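Local coordinates for protein MucR Phosphodiesterase (Pseudomonas aeruginosa, PDB 5M1T) that belongs to the EAL-domain phosphodiesterase family, with a barrel fold whose pocket holds the ligand C2E and magnesium ions, at residues R43-L48 / L68-P73; L48-K53 / L101-R106. One frame throughout, in Å; residues are numbered along the deposited sequence.

Overall arrangement
Both interactions use strand 46-55 and share Leu48, but they engage it differently. Interaction 1 is an edge-to-edge pairing with the antiparallel strand 61-72, centred about 19 Å from the middle of the chain and partly buried. Interaction 2 is a buried strand-to-helix contact, its centre about 10 Å from that middle, joining the same strand to helix 93-113. Main-chain hydrogen bonds dominate the first, which buries 526 Å² between its segments; the second buries 140 Å² and relies on aliphatic contacts and waters bridging to a carboxylate. The two touch where Arg69 packs on His49, and each has residues close to C2E.

Interaction 1 (R43-L48 / L68-P73); sequences RRQLVL and LRWEHP. With C2E (9,9'-[(2R,3R,3aS,5S,7aR,9R,10R,10aS,12S,14aR)-3,5,10,12-tetrahydroxy-5,12-dioxidooctahydro-2H,7H-difuro[3,2-d:3',2'-j][1,3,7,9,2,8]tetraoxadiphosphacyclododecine-2,9-diyl]bis(2-amino-1,9-dihydro-6H-purin-6-one)), chain C.
Trp70 holds its indole antiperiplanar to the main-chain nitrogen (chi1 -180°), while Gln45 runs extended beyond CG, and the two torsion choices bring the indole NE1 to the amide oxygen. The resulting hydrogen bond from Trp70 NE1 to Gln45 OE1 is 3.0 Å long and almost straight at 176°, with OE1 in the ring plane although the amide itself is turned 35° from it. The other end of this amide, NE2, rests against the ring carbons CG and CD of Pro73. The CD2 methyl of Leu46 meets the root of the indole, 3.6 Å from Trp70 CB, the two side chains crossing at a slant, and helix 32-38 also touches the indole.

The backbones form the antiparallel hairpin of strands 46-55 and 61-72. Val47 and Arg69 are a hydrogen-bonded pair, with Val47 N to Arg69 O at 3.1 Å and Arg69 N to Val47 O at 2.9 Å; Glu71 N reaches Gln45 O at 2.8 Å beyond it. Leu46, Leu48, Leu68 and Trp70 share one face of this pair of strands; on the other, Val47 CG2 meets Arg69 CB at 3.9 Å.

In this EAL-domain barrel the hairpin also carries part of the ligand pocket. Leu68 N donates a straight bond to C2E N71 (3.1 Å). Arg69, bent at its second torsion, brings NH1 and NH2 each to 2.7 Å from C2E O21, near the guanidinium plane. NH1 bonds Leu68 O as well, from above the carbonyl plane. These three bonds restrict guanidinium rotation, and its positive charge probably helps stabilise the phosphate oxygen.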
loop_
_atom_site.group_PDB
_atom_site.type_symbol
_atom_site.label_atom_id
_atom_site.label_comp_id
_atom_site.label_asym_id
_atom_site.label_seq_id
_atom_site.Cartn_x
_atom_site.Cartn_y
_atom_site.Cartn_z
ATOM N N ARG A 43 20.350 12.839 13.260
ATOM C CA ARG A 43 21.364 12.670 14.286
ATOM C C ARG A 43 22.207 11.401 14.106
ATOM O O ARG A 43 23.046 11.131 14.945
ATOM C CB ARG A 43 20.700 12.649 15.678
ATOM C CG ARG A 43 19.782 13.828 16.001
ATOM C CD ARG A 43 20.495 15.010 16.633
ATOM N NE ARG A 43 19.921 16.278 16.138
ATOM C CZ ARG A 43 20.463 17.063 15.181
ATOM N NH1 ARG A 43 21.620 16.767 14.590
ATOM N NH2 ARG A 43 19.837 18.164 14.798
ATOM N N ARG A 44 21.985 10.642 13.035
ATOM C CA ARG A 44 22.663 9.346 12.750
ATOM C C ARG A 44 22.560 8.364 13.904
ATOM O O ARG A 44 23.478 7.618 14.211
ATOM C CB ARG A 44 24.137 9.491 12.362
ATOM C CG ARG A 44 24.468 10.608 11.391
ATOM C CD ARG A 44 23.788 10.499 10.041
ATOM N NE ARG A 44 24.656 11.121 9.040
ATOM C CZ ARG A 44 24.513 11.008 7.716
ATOM N NH1 ARG A 44 23.507 10.300 7.182
ATOM N NH2 ARG A 44 25.383 11.627 6.923
ATOM N N GLN A 45 21.419 8.371 14.564
ATOM C CA GLN A 45 21.235 7.516 15.693
ATOM C C GLN A 45 20.694 6.146 15.273
ATOM O O GLN A 45 20.720 5.211 16.080
ATOM C CB GLN A 45 20.319 8.220 16.685
ATOM C CG GLN A 45 20.966 9.457 17.308
ATOM C CD GLN A 45 19.988 10.206 18.175
ATOM O OE1 GLN A 45 18.793 9.928 18.136
ATOM N NE2 GLN A 45 20.473 11.149 18.946
ATOM N N LEU A 46 20.219 6.031 14.022
ATOM C CA LEU A 46 19.681 4.765 13.514
ATOM C C LEU A 46 20.741 3.925 12.830
ATOM O O LEU A 46 21.469 4.404 11.960
ATOM C CB LEU A 46 18.471 4.976 12.590
ATOM C CG LEU A 46 17.219 5.593 13.204
ATOM C CD1 LEU A 46 16.029 5.542 12.237
ATOM C CD2 LEU A 46 16.858 4.935 14.522
ATOM N N VAL A 47 20.816 2.649 13.229
ATOM C CA VAL A 47 21.810 1.716 12.698
ATOM C C VAL A 47 21.177 0.374 12.359
ATOM O O VAL A 47 20.173 -0.008 12.963
ATOM C CB VAL A 47 22.946 1.487 13.718
ATOM C CG1 VAL A 47 23.647 2.788 14.017
ATOM C CG2 VAL A 47 22.419 0.884 15.016
ATOM N N LEU A 48 21.758 -0.361 11.418
ATOM C CA LEU A 48 21.311 -1.726 11.150
ATOM C C LEU A 48 22.170 -2.751 11.844
ATOM O O LEU A 48 23.404 -2.698 11.787
ATOM C CB LEU A 48 21.309 -2.041 9.668
ATOM C CG LEU A 48 20.220 -1.419 8.842
ATOM C CD1 LEU A 48 20.299 -1.963 7.418
ATOM C CD2 LEU A 48 18.864 -1.736 9.439
ATOM N N LEU A 68 16.577 -3.117 12.557
ATOM C CA LEU A 68 16.818 -1.745 12.901
ATOM C C LEU A 68 17.043 -1.608 14.402
ATOM O O LEU A 68 16.371 -2.266 15.210
ATOM C CB LEU A 68 15.633 -0.894 12.454
ATOM C CG LEU A 68 15.723 0.641 12.584
ATOM C CD1 LEU A 68 16.807 1.188 11.691
ATOM C CD2 LEU A 68 14.372 1.281 12.256
ATOM N N ARG A 69 18.010 -0.769 14.768
ATOM C CA ARG A 69 18.245 -0.404 16.157
ATOM C C ARG A 69 18.359 1.130 16.278
ATOM O O ARG A 69 18.696 1.832 15.309
ATOM C CB ARG A 69 19.511 -1.058 16.645
ATOM C CG ARG A 69 19.484 -2.585 16.576
ATOM C CD ARG A 69 18.836 -3.168 17.824
ATOM N NE ARG A 69 18.690 -4.630 17.778
ATOM C CZ ARG A 69 17.751 -5.308 17.109
ATOM N NH1 ARG A 69 16.861 -4.693 16.361
ATOM N NH2 ARG A 69 17.716 -6.625 17.177
ATOM N N TRP A 70 18.073 1.654 17.457
ATOM C CA TRP A 70 18.204 3.092 17.671
ATOM C C TRP A 70 19.169 3.325 18.840
ATOM O O TRP A 70 18.864 2.998 19.987
ATOM C CB TRP A 70 16.805 3.687 17.888
ATOM C CG TRP A 70 16.721 5.173 18.127
ATOM C CD1 TRP A 70 17.709 6.091 18.004
ATOM C CD2 TRP A 70 15.543 5.893 18.500
ATOM N NE1 TRP A 70 17.224 7.348 18.288
ATOM C CE2 TRP A 70 15.890 7.248 18.589
ATOM C CE3 TRP A 70 14.222 5.512 18.756
ATOM C CZ2 TRP A 70 14.962 8.245 18.941
ATOM C CZ3 TRP A 70 13.290 6.506 19.090
ATOM C CH2 TRP A 70 13.672 7.853 19.184
ATOM N N GLU A 71 20.356 3.822 18.530
ATOM C CA GLU A 71 21.314 4.215 19.554
ATOM C C GLU A 71 20.904 5.559 20.110
ATOM O O GLU A 71 21.233 6.602 19.562
ATOM C CB GLU A 71 22.729 4.350 18.999
ATOM C CG GLU A 71 23.277 3.092 18.378
ATOM C CD GLU A 71 24.630 3.320 17.723
ATOM O OE1 GLU A 71 24.914 4.478 17.276
ATOM O OE2 GLU A 71 25.402 2.341 17.676
ATOM N N HIS A 72 20.205 5.514 21.230
ATOM C CA HIS A 72 19.723 6.729 21.857
ATOM C C HIS A 72 20.715 7.294 22.901
ATOM O O HIS A 72 21.173 6.580 23.794
ATOM C CB HIS A 72 18.343 6.492 22.470
ATOM C CG HIS A 72 17.602 7.753 22.740
ATOM N ND1 HIS A 72 17.828 8.521 23.863
ATOM C CD2 HIS A 72 16.684 8.420 22.005
ATOM C CE1 HIS A 72 17.054 9.590 23.827
ATOM N NE2 HIS A 72 16.353 9.555 22.710
ATOM N N PRO A 73 21.043 8.594 22.790
ATOM C CA PRO A 73 22.044 9.147 23.704
ATOM C C PRO A 73 21.657 9.038 25.203
ATOM O O PRO A 73 22.527 8.811 26.032
ATOM C CB PRO A 73 22.186 10.612 23.247
ATOM C CG PRO A 73 20.926 10.933 22.506
ATOM C CD PRO A 73 20.431 9.623 21.927
HETATM P P1 C2E C . 10.955 -9.961 13.062
HETATM O O2P C2E C . 10.862 -9.655 11.593
HETATM O O1P C2E C . 10.231 -11.215 13.507
HETATM O "O5'" C2E C . 12.505 -10.068 13.422
HETATM C "C5'" C2E C . 12.984 -11.088 14.269
HETATM C "C4'" C2E C . 13.023 -10.629 15.709
HETATM O "O4'" C2E C . 13.331 -11.766 16.537
HETATM C "C3'" C2E C . 14.118 -9.607 15.965
HETATM O "O3'" C2E C . 13.688 -8.727 17.002
HETATM C "C2'" C2E C . 15.279 -10.433 16.474
HETATM O "O2'" C2E C . 16.180 -9.694 17.298
HETATM C "C1'" C2E C . 14.513 -11.471 17.283
HETATM N N9 C2E C . 15.249 -12.715 17.504
HETATM C C8 C2E C . 16.004 -13.381 16.615
HETATM N N7 C2E C . 16.516 -14.495 17.183
HETATM C C5 C2E C . 16.071 -14.549 18.446
HETATM C C6 C2E C . 16.231 -15.461 19.583
HETATM O O6 C2E C . 16.927 -16.494 19.463
HETATM N N1 C2E C . 15.600 -15.140 20.724
HETATM C C2 C2E C . 14.846 -14.024 20.850
HETATM N N2 C2E C . 14.239 -13.751 22.028
HETATM N N3 C2E C . 14.651 -13.154 19.843
HETATM C C4 C2E C . 15.239 -13.368 18.651
HETATM P P11 C2E C . 13.861 -7.136 16.849
HETATM O O21 C2E C . 15.225 -6.856 16.240
HETATM O O11 C2E C . 13.757 -6.511 18.200
HETATM O O5A C2E C . 12.717 -6.636 15.850
HETATM C C5A C2E C . 11.350 -6.853 16.212
HETATM C C4A C2E C . 10.461 -6.607 15.012
HETATM O O4A C2E C . 10.636 -5.282 14.519
HETATM C C3A C2E C . 10.817 -7.470 13.830
HETATM O O3A C2E C . 10.290 -8.781 13.935
HETATM C C2A C2E C . 10.233 -6.700 12.675
HETATM O O2A C2E C . 8.833 -6.914 12.559
HETATM C C1A C2E C . 10.446 -5.269 13.100
HETATM N N91 C2E C . 11.627 -4.690 12.397
HETATM C C81 C2E C . 12.933 -4.775 12.724
HETATM N N71 C2E C . 13.697 -4.078 11.840
HETATM C C51 C2E C . 12.855 -3.544 10.939
HETATM C C61 C2E C . 12.973 -2.704 9.734
HETATM O O61 C2E C . 14.097 -2.331 9.333
HETATM N N11 C2E C . 11.844 -2.372 9.085
HETATM C C21 C2E C . 10.630 -2.791 9.504
HETATM N N21 C2E C . 9.533 -2.429 8.815
HETATM N N31 C2E C . 10.439 -3.563 10.595
HETATM C C41 C2E C . 11.506 -3.957 11.313
#

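Interaction 2 (L48-K53 / L101-R106). With C2E (9,9'-[(2R,3R,3aS,5S,7aR,9R,10R,10aS,12S,14aR)-3,5,10,12-tetrahydroxy-5,12-dioxidooctahydro-2H,7H-difuro[3,2-d:3',2'-j][1,3,7,9,2,8]tetraoxadiphosphacyclododecine-2,9-diyl]bis(2-amino-1,9-dihydro-6H-purin-6-one)), chain C.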
loop_
_atom_site.group_PDB
_atom_site.type_symbol
_atom_site.label_atom_id
_atom_site.label_comp_id
_atom_site.label_asym_id
_atom_site.label_seq_id
_atom_site.Cartn_x
_atom_site.Cartn_y
_atom_site.Cartn_z
ATOM N N LEU A 48 21.758 -0.361 11.418
ATOM C CA LEU A 48 21.311 -1.726 11.150
ATOM C C LEU A 48 22.170 -2.751 11.844
ATOM O O LEU A 48 23.404 -2.698 11.787
ATOM C CB LEU A 48 21.309 -2.041 9.668
ATOM C CG LEU A 48 20.220 -1.419 8.842
ATOM C CD1 LEU A 48 20.299 -1.963 7.418
ATOM C CD2 LEU A 48 18.864 -1.736 9.439
ATOM N N HIS A 49 21.499 -3.699 12.494
ATOM C CA HIS A 49 22.154 -4.927 12.907
ATOM C C HIS A 49 21.676 -6.034 11.973
ATOM O O HIS A 49 20.631 -5.922 11.328
ATOM C CB HIS A 49 21.844 -5.222 14.360
ATOM C CG HIS A 49 22.571 -4.320 15.309
ATOM N ND1 HIS A 49 22.735 -4.610 16.648
ATOM C CD2 HIS A 49 23.196 -3.137 15.103
ATOM C CE1 HIS A 49 23.396 -3.628 17.233
ATOM N NE2 HIS A 49 23.696 -2.726 16.315
ATOM N N TYR A 50 22.474 -7.079 11.868
ATOM C CA TYR A 50 22.249 -8.127 10.921
ATOM C C TYR A 50 22.292 -9.428 11.681
ATOM O O TYR A 50 23.212 -9.650 12.473
ATOM C CB TYR A 50 23.332 -8.094 9.834
ATOM C CG TYR A 50 23.368 -6.773 9.094
ATOM C CD1 TYR A 50 22.523 -6.529 8.047
ATOM C CD2 TYR A 50 24.232 -5.777 9.467
ATOM C CE1 TYR A 50 22.516 -5.309 7.385
ATOM C CE2 TYR A 50 24.240 -4.547 8.815
ATOM C CZ TYR A 50 23.382 -4.314 7.778
ATOM O OH TYR A 50 23.422 -3.102 7.124
ATOM N N GLN A 51 21.277 -10.271 11.490
ATOM C CA GLN A 51 21.280 -11.604 12.089
ATOM C C GLN A 51 21.463 -12.720 11.043
ATOM O O GLN A 51 20.725 -12.797 10.067
ATOM C CB GLN A 51 20.022 -11.851 12.889
ATOM C CG GLN A 51 20.234 -13.045 13.813
ATOM C CD GLN A 51 19.005 -13.447 14.566
ATOM O OE1 GLN A 51 17.884 -13.128 14.158
ATOM N NE2 GLN A 51 19.211 -14.137 15.694
ATOM N N PRO A 52 22.470 -13.573 11.236
ATOM C CA PRO A 52 22.734 -14.687 10.324
ATOM C C PRO A 52 21.566 -15.621 10.150
ATOM O O PRO A 52 20.882 -15.923 11.149
ATOM C CB PRO A 52 23.851 -15.463 11.022
ATOM C CG PRO A 52 24.476 -14.536 12.001
ATOM C CD PRO A 52 23.440 -13.509 12.348
ATOM N N LYS A 53 21.299 -16.046 8.917
ATOM C CA LYS A 53 20.385 -17.169 8.686
ATOM C C LYS A 53 21.324 -18.266 8.203
ATOM O O LYS A 53 22.193 -18.017 7.367
ATOM C CB LYS A 53 19.315 -16.908 7.617
ATOM C CG LYS A 53 18.501 -15.624 7.804
ATOM C CD LYS A 53 17.815 -15.164 6.506
ATOM C CE LYS A 53 17.134 -16.324 5.786
ATOM N NZ LYS A 53 16.690 -15.875 4.435
ATOM N N LEU A 101 16.501 0.316 3.579
ATOM C CA LEU A 101 16.685 -0.341 2.289
ATOM C C LEU A 101 18.001 0.073 1.614
ATOM O O LEU A 101 18.730 -0.776 1.117
ATOM C CB LEU A 101 15.506 -0.005 1.377
ATOM C CG LEU A 101 15.431 -0.675 0.003
ATOM C CD1 LEU A 101 15.489 -2.192 0.061
ATOM C CD2 LEU A 101 14.139 -0.212 -0.638
ATOM N N ASP A 102 18.282 1.376 1.600
ATOM C CA ASP A 102 19.542 1.908 1.057
ATOM C C ASP A 102 20.789 1.289 1.707
ATOM O O ASP A 102 21.630 0.770 1.029
ATOM C CB ASP A 102 19.613 3.415 1.279
ATOM C CG ASP A 102 20.861 4.019 0.706
ATOM O OD1 ASP A 102 21.033 3.939 -0.528
ATOM O OD2 ASP A 102 21.686 4.553 1.481
ATOM N N GLU A 103 20.863 1.359 3.027
ATOM C CA GLU A 103 21.984 0.832 3.801
ATOM C C GLU A 103 22.121 -0.685 3.685
ATOM O O GLU A 103 23.224 -1.215 3.703
ATOM C CB GLU A 103 21.810 1.213 5.287
ATOM C CG GLU A 103 22.843 0.629 6.225
ATOM C CD GLU A 103 24.229 1.275 6.123
ATOM O OE1 GLU A 103 24.436 2.228 5.342
ATOM O OE2 GLU A 103 25.133 0.802 6.830
ATOM N N ALA A 104 21.002 -1.390 3.595
ATOM C CA ALA A 104 21.037 -2.837 3.436
ATOM C C ALA A 104 21.599 -3.173 2.054
ATOM O O ALA A 104 22.367 -4.114 1.874
ATOM C CB ALA A 104 19.638 -3.406 3.585
ATOM N N CYS A 105 21.164 -2.435 1.053
ATOM C CA CYS A 105 21.648 -2.690 -0.301
ATOM C C CYS A 105 23.115 -2.336 -0.419
ATOM O O CYS A 105 23.862 -3.018 -1.094
ATOM C CB CYS A 105 20.808 -1.942 -1.352
ATOM S SG CYS A 105 19.165 -2.676 -1.609
ATOM N N ARG A 106 23.532 -1.280 0.256
ATOM C CA ARG A 106 24.929 -0.843 0.247
ATOM C C ARG A 106 25.785 -1.930 0.850
ATOM O O ARG A 106 26.830 -2.325 0.295
ATOM C CB ARG A 106 25.097 0.433 1.057
ATOM C CG ARG A 106 26.443 1.129 0.833
ATOM C CD ARG A 106 26.657 2.348 1.729
ATOM N NE ARG A 106 26.638 2.009 3.153
ATOM C CZ ARG A 106 27.659 1.463 3.834
ATOM N NH1 ARG A 106 28.828 1.212 3.252
ATOM N NH2 ARG A 106 27.514 1.164 5.128
HETATM P P1 C2E C . 10.955 -9.961 13.062
HETATM O O2P C2E C . 10.862 -9.655 11.593
HETATM O O1P C2E C . 10.231 -11.215 13.507
HETATM O "O5'" C2E C . 12.505 -10.068 13.422
HETATM C "C5'" C2E C . 12.984 -11.088 14.269
HETATM C "C4'" C2E C . 13.023 -10.629 15.709
HETATM O "O4'" C2E C . 13.331 -11.766 16.537
HETATM C "C3'" C2E C . 14.118 -9.607 15.965
HETATM O "O3'" C2E C . 13.688 -8.727 17.002
HETATM C "C2'" C2E C . 15.279 -10.433 16.474
HETATM O "O2'" C2E C . 16.180 -9.694 17.298
HETATM C "C1'" C2E C . 14.513 -11.471 17.283
HETATM N N9 C2E C . 15.249 -12.715 17.504
HETATM C C8 C2E C . 16.004 -13.381 16.615
HETATM N N7 C2E C . 16.516 -14.495 17.183
HETATM C C5 C2E C . 16.071 -14.549 18.446
HETATM C C6 C2E C . 16.231 -15.461 19.583
HETATM O O6 C2E C . 16.927 -16.494 19.463
HETATM N N1 C2E C . 15.600 -15.140 20.724
HETATM C C2 C2E C . 14.846 -14.024 20.850
HETATM N N2 C2E C . 14.239 -13.751 22.028
HETATM N N3 C2E C . 14.651 -13.154 19.843
HETATM C C4 C2E C . 15.239 -13.368 18.651
HETATM P P11 C2E C . 13.861 -7.136 16.849
HETATM O O21 C2E C . 15.225 -6.856 16.240
HETATM O O11 C2E C . 13.757 -6.511 18.200
HETATM O O5A C2E C . 12.717 -6.636 15.850
HETATM C C5A C2E C . 11.350 -6.853 16.212
HETATM C C4A C2E C . 10.461 -6.607 15.012
HETATM O O4A C2E C . 10.636 -5.282 14.519
HETATM C C3A C2E C . 10.817 -7.470 13.830
HETATM O O3A C2E C . 10.290 -8.781 13.935
HETATM C C2A C2E C . 10.233 -6.700 12.675
HETATM O O2A C2E C . 8.833 -6.914 12.559
HETATM C C1A C2E C . 10.446 -5.269 13.100
HETATM N N91 C2E C . 11.627 -4.690 12.397
HETATM C C81 C2E C . 12.933 -4.775 12.724
HETATM N N71 C2E C . 13.697 -4.078 11.840
HETATM C C51 C2E C . 12.855 -3.544 10.939
HETATM C C61 C2E C . 12.973 -2.704 9.734
HETATM O O61 C2E C . 14.097 -2.331 9.333
HETATM N N11 C2E C . 11.844 -2.372 9.085
HETATM C C21 C2E C . 10.630 -2.791 9.504
HETATM N N21 C2E C . 9.533 -2.429 8.815
HETATM N N31 C2E C . 10.439 -3.563 10.595
HETATM C C41 C2E C . 11.506 -3.957 11.313
HETATM O O HOH W 1 23.775 0.988 9.906
HETATM O O HOH W 2 25.664 -1.691 7.738
#
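Strand 48-53 and helix 101-106 approach to 10.1 Å between axes at a 53° angle, and the nearest CA atoms belong to Leu48 and Ala104. Leu48 and Tyr50 both direct their side chains toward the helix. The CD1 methyl of Leu48 wedges against two successive residues, meeting Glu103 CG at 3.8 Å and Ala104 CB at 4.1 Å. The leucine and glutamate chains run antiparallel alongside one another, while Tyr50 meets the glutamate nearly perpendicularly, its hydroxyl close to the same CG.

In the EAL barrel this is an outer helix packed on a strand of the central sheet. Ala104 also touches Ile121 and Val123 of strand 120-124, and Trp111 of helix 93-113 meets the Tyr50 ring edge-to-face. Toward the ligand, Gln51 NE2 lies near C2E N7, while its amide is hydrogen-bonded to Gln263 and Gly268.

Polar coupling runs through water. One water, in the plane of the Tyr50 ring, accepts a hydrogen bond from Tyr50 OH at 2.7 Å and donates to Glu103 OE2, also at 2.7 Å. A second accepts from Leu48 N at 2.9 Å and has a weak bond to the same oxygen. The carboxylate is presented by a bend at Glu103 chi2 (73°) and clamped side-on by Arg106: NE reaches OE1 at 3.1 Å from above the carboxylate plane, and NH2 forms a salt bridge to OE2 at 2.9 Å, on its syn side but tilted 32° out of that plane, a grip that probably helps keep Glu103 ionised. On the same helix, Asp102 OD1 makes a salt bridge with Arg145.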